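Local coordinates for conserved protein (Methanosarcina mazei, PDB 2NR4) that binds flavin mononucleotide, probably in a split-barrel domain, although the reaction it may serve is unknown, at residues I33-I47 with H65-N79. Sequence-based numbering, arbitrary orientation.
Sequences IIASTGFEHPNAAPI and HTWENVLKEKCLASN. With FMN (flavin mononucleotide), chain C.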
loop_
_atom_site.group_PDB
_atom_site.type_symbol
_atom_site.label_atom_id
_atom_site.label_comp_id
_atom_site.label_asym_id
_atom_site.label_seq_id
_atom_site.Cartn_x
_atom_site.Cartn_y
_atom_site.Cartn_z
ATOM N N ILE A 33 -6.869 1.202 8.377
ATOM C CA ILE A 33 -6.212 2.092 9.331
ATOM C C ILE A 33 -6.123 1.403 10.697
ATOM O O ILE A 33 -6.628 0.315 10.880
ATOM C CB ILE A 33 -6.942 3.442 9.414
ATOM C CG1 ILE A 33 -8.465 3.280 9.612
ATOM C CG2 ILE A 33 -6.631 4.281 8.110
ATOM C CD1 ILE A 33 -8.911 2.946 11.023
ATOM N N ILE A 34 -5.482 2.045 11.656
ATOM C CA ILE A 34 -5.604 1.521 13.015
ATOM C C ILE A 34 -6.551 2.454 13.767
ATOM O O ILE A 34 -6.332 3.648 13.841
ATOM C CB ILE A 34 -4.229 1.465 13.666
ATOM C CG1 ILE A 34 -3.392 0.399 12.914
ATOM C CG2 ILE A 34 -4.374 1.177 15.200
ATOM C CD1 ILE A 34 -1.948 0.489 13.199
ATOM N N ALA A 35 -7.593 1.895 14.340
ATOM C CA ALA A 35 -8.593 2.714 15.019
ATOM C C ALA A 35 -8.198 2.835 16.479
ATOM O O ALA A 35 -7.951 1.809 17.111
ATOM C CB ALA A 35 -9.911 2.036 14.930
ATOM N N SER A 36 -8.170 4.063 17.009
ATOM C CA SER A 36 -7.938 4.237 18.476
ATOM C C SER A 36 -9.281 4.541 19.137
ATOM O O SER A 36 -10.087 5.311 18.605
ATOM C CB SER A 36 -6.931 5.357 18.784
ATOM O OG SER A 36 -7.203 6.550 18.064
ATOM N N THR A 37 -9.517 3.963 20.311
ATOM C CA THR A 37 -10.791 4.181 21.006
ATOM C C THR A 37 -10.448 4.196 22.510
ATOM O O THR A 37 -9.333 3.837 22.883
ATOM C CB THR A 37 -11.785 3.021 20.785
ATOM O OG1 THR A 37 -11.171 1.733 21.049
ATOM C CG2 THR A 37 -12.468 3.041 19.375
ATOM N N GLY A 38 -11.408 4.562 23.358
ATOM C CA GLY A 38 -11.233 4.364 24.800
ATOM C C GLY A 38 -10.760 5.599 25.521
ATOM O O GLY A 38 -9.580 5.763 25.757
ATOM N N PHE A 39 -11.711 6.460 25.841
ATOM C CA PHE A 39 -11.511 7.619 26.681
ATOM C C PHE A 39 -10.718 7.240 27.928
ATOM O O PHE A 39 -9.677 7.854 28.212
ATOM C CB PHE A 39 -12.886 8.196 27.082
ATOM C CG PHE A 39 -13.450 9.208 26.115
ATOM C CD1 PHE A 39 -12.918 10.500 26.039
ATOM C CD2 PHE A 39 -14.567 8.899 25.325
ATOM C CE1 PHE A 39 -13.465 11.456 25.152
ATOM C CE2 PHE A 39 -15.120 9.843 24.432
ATOM C CZ PHE A 39 -14.567 11.125 24.357
ATOM N N GLU A 40 -11.156 6.180 28.615
ATOM C CA GLU A 40 -10.634 5.815 29.945
ATOM C C GLU A 40 -9.478 4.813 29.955
ATOM O O GLU A 40 -8.825 4.627 30.965
ATOM C CB GLU A 40 -11.771 5.224 30.792
ATOM C CG GLU A 40 -12.884 6.193 31.130
ATOM C CD GLU A 40 -14.012 5.523 31.909
ATOM O OE1 GLU A 40 -13.769 4.510 32.639
ATOM O OE2 GLU A 40 -15.156 6.011 31.799
ATOM N N HIS A 41 -9.256 4.132 28.835
ATOM C CA HIS A 41 -8.150 3.222 28.672
ATOM C C HIS A 41 -7.963 3.088 27.152
ATOM O O HIS A 41 -8.807 2.488 26.492
ATOM C CB HIS A 41 -8.403 1.841 29.258
ATOM C CG HIS A 41 -7.290 0.874 28.968
ATOM N ND1 HIS A 41 -6.134 0.814 29.717
ATOM C CD2 HIS A 41 -7.126 -0.022 27.964
ATOM C CE1 HIS A 41 -5.324 -0.100 29.211
ATOM N NE2 HIS A 41 -5.899 -0.615 28.139
ATOM N N PRO A 42 -6.897 3.678 26.616
ATOM C CA PRO A 42 -6.765 3.680 25.140
ATOM C C PRO A 42 -6.489 2.300 24.589
ATOM O O PRO A 42 -5.696 1.517 25.154
ATOM C CB PRO A 42 -5.580 4.613 24.890
ATOM C CG PRO A 42 -4.745 4.548 26.185
ATOM C CD PRO A 42 -5.771 4.365 27.277
ATOM N N ASN A 43 -7.118 2.036 23.438
ATOM C CA ASN A 43 -7.023 0.768 22.759
ATOM C C ASN A 43 -6.804 1.059 21.280
ATOM O O ASN A 43 -7.290 2.078 20.753
ATOM C CB ASN A 43 -8.372 0.060 22.848
ATOM C CG ASN A 43 -8.331 -1.320 22.236
ATOM O OD1 ASN A 43 -8.919 -1.593 21.157
ATOM N ND2 ASN A 43 -7.624 -2.201 22.901
ATOM N N ALA A 44 -6.064 0.188 20.624
ATOM C CA ALA A 44 -5.872 0.333 19.179
ATOM C C ALA A 44 -6.188 -0.996 18.507
ATOM O O ALA A 44 -5.891 -2.054 19.051
ATOM C CB ALA A 44 -4.440 0.728 18.903
ATOM N N ALA A 45 -6.749 -0.958 17.304
ATOM C CA ALA A 45 -6.990 -2.213 16.549
ATOM C C ALA A 45 -7.146 -1.884 15.061
ATOM O O ALA A 45 -7.732 -0.868 14.743
ATOM C CB ALA A 45 -8.271 -2.856 17.052
ATOM N N PRO A 46 -6.617 -2.722 14.165
ATOM C CA PRO A 46 -6.901 -2.491 12.722
ATOM C C PRO A 46 -8.374 -2.585 12.400
ATOM O O PRO A 46 -9.095 -3.473 12.884
ATOM C CB PRO A 46 -6.105 -3.581 12.015
ATOM C CG PRO A 46 -4.996 -3.846 12.954
ATOM C CD PRO A 46 -5.652 -3.815 14.332
ATOM N N ILE A 47 -8.828 -1.614 11.604
ATOM C CA ILE A 47 -10.225 -1.523 11.217
ATOM C C ILE A 47 -10.254 -0.925 9.836
ATOM O O ILE A 47 -9.451 -0.055 9.537
ATOM C CB ILE A 47 -10.983 -0.551 12.176
ATOM C CG1 ILE A 47 -10.996 -1.104 13.621
ATOM C CG2 ILE A 47 -12.389 -0.299 11.706
ATOM C CD1 ILE A 47 -12.008 -2.227 13.832
ATOM N N HIS A 65 -12.696 -5.126 21.691
ATOM C CA HIS A 65 -12.566 -3.963 22.544
ATOM C C HIS A 65 -13.021 -2.674 21.820
ATOM O O HIS A 65 -13.661 -1.801 22.415
ATOM C CB HIS A 65 -11.160 -3.880 23.140
ATOM C CG HIS A 65 -11.036 -4.589 24.462
ATOM N ND1 HIS A 65 -11.759 -4.211 25.582
ATOM C CD2 HIS A 65 -10.291 -5.658 24.837
ATOM C CE1 HIS A 65 -11.443 -5.001 26.594
ATOM N NE2 HIS A 65 -10.564 -5.896 26.167
ATOM N N THR A 66 -12.695 -2.563 20.535
ATOM C CA THR A 66 -13.160 -1.418 19.727
ATOM C C THR A 66 -14.675 -1.330 19.737
ATOM O O THR A 66 -15.255 -0.251 19.900
ATOM C CB THR A 66 -12.674 -1.582 18.263
ATOM O OG1 THR A 66 -11.267 -1.739 18.275
ATOM C CG2 THR A 66 -13.046 -0.390 17.419
ATOM N N TRP A 67 -15.325 -2.468 19.527
ATOM C CA TRP A 67 -16.793 -2.542 19.593
ATOM C C TRP A 67 -17.345 -2.044 20.942
ATOM O O TRP A 67 -18.235 -1.173 20.984
ATOM C CB TRP A 67 -17.228 -3.985 19.302
ATOM C CG TRP A 67 -18.643 -4.287 19.589
ATOM C CD1 TRP A 67 -19.704 -4.028 18.786
ATOM C CD2 TRP A 67 -19.170 -4.939 20.758
ATOM N NE1 TRP A 67 -20.870 -4.470 19.383
ATOM C CE2 TRP A 67 -20.564 -5.034 20.589
ATOM C CE3 TRP A 67 -18.597 -5.436 21.939
ATOM C CZ2 TRP A 67 -21.401 -5.639 21.542
ATOM C CZ3 TRP A 67 -19.433 -6.040 22.895
ATOM C CH2 TRP A 67 -20.816 -6.129 22.686
ATOM N N GLU A 68 -16.780 -2.543 22.042
ATOM C CA GLU A 68 -17.232 -2.173 23.378
ATOM C C GLU A 68 -17.076 -0.671 23.601
ATOM O O GLU A 68 -17.973 -0.041 24.128
ATOM C CB GLU A 68 -16.473 -2.991 24.446
ATOM C CG GLU A 68 -17.168 -3.026 25.819
ATOM C CD GLU A 68 -16.345 -3.752 26.887
ATOM O OE1 GLU A 68 -15.345 -4.430 26.534
ATOM O OE2 GLU A 68 -16.701 -3.612 28.083
ATOM N N ASN A 69 -15.971 -0.089 23.133
ATOM C CA ASN A 69 -15.720 1.332 23.336
ATOM C C ASN A 69 -16.653 2.210 22.485
ATOM O O ASN A 69 -17.110 3.263 22.937
ATOM C CB ASN A 69 -14.259 1.695 23.066
ATOM C CG ASN A 69 -13.292 1.140 24.100
ATOM O OD1 ASN A 69 -13.681 0.819 25.222
ATOM N ND2 ASN A 69 -12.017 1.044 23.733
ATOM N N VAL A 70 -16.934 1.764 21.262
ATOM C CA VAL A 70 -17.867 2.492 20.410
ATOM C C VAL A 70 -19.290 2.493 20.973
ATOM O O VAL A 70 -19.955 3.533 21.050
ATOM C CB VAL A 70 -17.816 1.966 18.988
ATOM C CG1 VAL A 70 -18.992 2.515 18.177
ATOM C CG2 VAL A 70 -16.450 2.387 18.350
ATOM N N LEU A 71 -19.727 1.331 21.397
ATOM C CA LEU A 71 -20.992 1.189 22.085
ATOM C C LEU A 71 -21.138 2.163 23.265
ATOM O O LEU A 71 -22.122 2.883 23.325
ATOM C CB LEU A 71 -21.143 -0.257 22.557
ATOM C CG LEU A 71 -22.085 -1.181 21.804
ATOM C CD1 LEU A 71 -21.810 -1.247 20.316
ATOM C CD2 LEU A 71 -21.969 -2.565 22.425
ATOM N N LYS A 72 -20.159 2.206 24.168
ATOM C CA LYS A 72 -20.217 3.097 25.322
ATOM C C LYS A 72 -19.980 4.571 25.017
ATOM O O LYS A 72 -20.703 5.430 25.524
ATOM C CB LYS A 72 -19.206 2.700 26.382
ATOM C CG LYS A 72 -19.303 3.608 27.628
ATOM C CD LYS A 72 -18.049 3.558 28.475
ATOM C CE LYS A 72 -18.400 3.792 29.931
ATOM N NZ LYS A 72 -17.260 3.390 30.796
ATOM N N GLU A 73 -18.942 4.856 24.228
ATOM C CA GLU A 73 -18.438 6.210 24.068
ATOM C C GLU A 73 -18.841 6.893 22.782
ATOM O O GLU A 73 -18.785 8.121 22.692
ATOM C CB GLU A 73 -16.919 6.215 24.215
ATOM C CG GLU A 73 -16.501 5.784 25.625
ATOM C CD GLU A 73 -15.013 5.654 25.802
ATOM O OE1 GLU A 73 -14.243 5.959 24.856
ATOM O OE2 GLU A 73 -14.603 5.238 26.911
ATOM N N LYS A 74 -19.210 6.099 21.778
ATOM C CA LYS A 74 -19.589 6.604 20.419
ATOM C C LYS A 74 -18.573 7.553 19.781
ATOM O O LYS A 74 -18.913 8.589 19.141
ATOM C CB LYS A 74 -21.008 7.180 20.392
ATOM C CG LYS A 74 -22.092 6.150 20.752
ATOM C CD LYS A 74 -22.330 6.226 22.259
ATOM C CE LYS A 74 -23.661 5.629 22.667
ATOM N NZ LYS A 74 -23.713 5.564 24.167
ATOM N N CYS A 75 -17.314 7.180 19.929
ATOM C CA CYS A 75 -16.207 7.947 19.369
ATOM C C CYS A 75 -15.078 6.992 19.021
ATOM O O CYS A 75 -14.830 5.989 19.733
ATOM C CB CYS A 75 -15.697 8.996 20.366
ATOM S SG CYS A 75 -14.446 10.183 19.799
ATOM N N LEU A 76 -14.409 7.302 17.910
ATOM C CA LEU A 76 -13.305 6.453 17.387
ATOM C C LEU A 76 -12.451 7.329 16.502
ATOM O O LEU A 76 -12.986 8.208 15.810
ATOM C CB LEU A 76 -13.911 5.264 16.636
ATOM C CG LEU A 76 -13.151 4.368 15.652
ATOM C CD1 LEU A 76 -13.999 3.124 15.426
ATOM C CD2 LEU A 76 -12.819 5.071 14.299
ATOM N N ALA A 77 -11.134 7.123 16.499
ATOM C CA ALA A 77 -10.264 7.909 15.626
ATOM C C ALA A 77 -9.561 6.973 14.626
ATOM O O ALA A 77 -9.126 5.891 14.998
ATOM C CB ALA A 77 -9.219 8.632 16.442
ATOM N N SER A 78 -9.506 7.376 13.360
ATOM C CA SER A 78 -8.619 6.715 12.431
ATOM C C SER A 78 -7.179 7.149 12.669
ATOM O O SER A 78 -6.902 8.322 12.972
ATOM C CB SER A 78 -9.027 7.103 10.988
ATOM O OG SER A 78 -8.993 8.515 10.798
ATOM N N ASN A 79 -6.246 6.232 12.475
ATOM C CA ASN A 79 -4.804 6.505 12.456
ATOM C C ASN A 79 -4.161 5.832 11.240
ATOM O O ASN A 79 -4.144 4.587 11.153
ATOM C CB ASN A 79 -4.115 5.936 13.694
ATOM C CG ASN A 79 -4.671 6.557 14.984
ATOM O OD1 ASN A 79 -4.169 7.584 15.445
ATOM N ND2 ASN A 79 -5.754 5.983 15.510
HETATM N N1 FMN C . -12.284 -5.859 12.727
HETATM C C2 FMN C . -13.496 -5.209 12.620
HETATM O O2 FMN C . -14.335 -5.386 13.500
HETATM N N3 FMN C . -13.767 -4.409 11.531
HETATM C C4 FMN C . -12.812 -4.231 10.542
HETATM O O4 FMN C . -12.948 -3.364 9.688
HETATM C C4A FMN C . -11.582 -4.875 10.649
HETATM N N5 FMN C . -10.614 -4.720 9.669
HETATM C C5A FMN C . -9.381 -5.346 9.784
HETATM C C6 FMN C . -8.409 -5.163 8.792
HETATM C C7 FMN C . -7.171 -5.782 8.897
HETATM C C7M FMN C . -6.184 -5.614 7.776
HETATM C C8 FMN C . -6.915 -6.615 10.007
HETATM C C8M FMN C . -5.564 -7.172 10.259
HETATM C C9 FMN C . -7.883 -6.809 11.002
HETATM C C9A FMN C . -9.124 -6.156 10.891
HETATM N N10 FMN C . -10.107 -6.325 11.868
HETATM C C10 FMN C . -11.327 -5.693 11.750
HETATM C "C1'" FMN C . -9.905 -7.316 12.975
HETATM C "C2'" FMN C . -9.448 -6.562 14.218
HETATM O "O2'" FMN C . -8.350 -5.749 13.898
HETATM C "C3'" FMN C . -8.990 -7.574 15.242
HETATM O "O3'" FMN C . -10.095 -8.390 15.590
HETATM C "C4'" FMN C . -8.374 -6.891 16.461
HETATM O "O4'" FMN C . -7.746 -7.920 17.183
HETATM C "C5'" FMN C . -9.426 -6.186 17.328
HETATM O "O5'" FMN C . -8.892 -5.882 18.600
HETATM P P FMN C . -9.653 -5.022 19.748
HETATM O O1P FMN C . -10.367 -6.064 20.626
HETATM O O2P FMN C . -10.723 -4.130 19.077
HETATM O O3P FMN C . -8.579 -4.302 20.567
HETATM O O HOH W 1 -9.769 0.487 19.214
HETATM O O HOH W 2 -14.031 5.184 22.185
HETATM O O HOH W 3 -12.616 3.526 27.830
HETATM O O HOH W 4 -10.323 0.220 25.992
#
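The side-chain amide of N79 spans alternate residues of the neighbouring strand 33-37: its ND2 donates to the backbone O of I34 (2.9 Å) and to OG of S36 (3.0 Å), both acceptors lying practically in the amide plane. CG beside its own backbone N (chi1 -61°) puts the amide on the sheet face shared with S36 and A77, reaching across to strand 33-37; OD1, accepting from L113 N, fixes its rotation further, and S36 OG also bonds to P111 O. Strand 75-79 runs antiparallel here, S36 and A77 forming a hydrogen-bonded pair with two backbone bonds. Helix 65-73 packs across both strands of the 33-47 hairpin. N69 ND2 donates almost straight to OG1 of T37 (2.9 Å, 177°), while T37 CG2 turns to apolar company, 4.0 Å from T66 CG2. At the turn, the carboxylate of E73 receives F39 N on OE1 from the syn side (2.8 Å), and a water links that oxygen to G38 N and C75 O. The F39 ring and the E73 side chain lie alongside each other, pointing opposite ways, their planes 59° apart. E40 OE2 and K72 NZ add a long salt bridge (3.5 Å) on the exposed side. Toward the flavin, T66 OG1 and N both donate to phosphate O2P, H65 N to O1P, and A45 CB packs against T66 OG1 (3.4 Å). A water that donates to T66 OG1 also bonds to T37 OG1. Backbone amides at a helix N-terminus gripping the FMN phosphate beside an antiparallel barrel are consistent with the split-barrel FMN-binding fold.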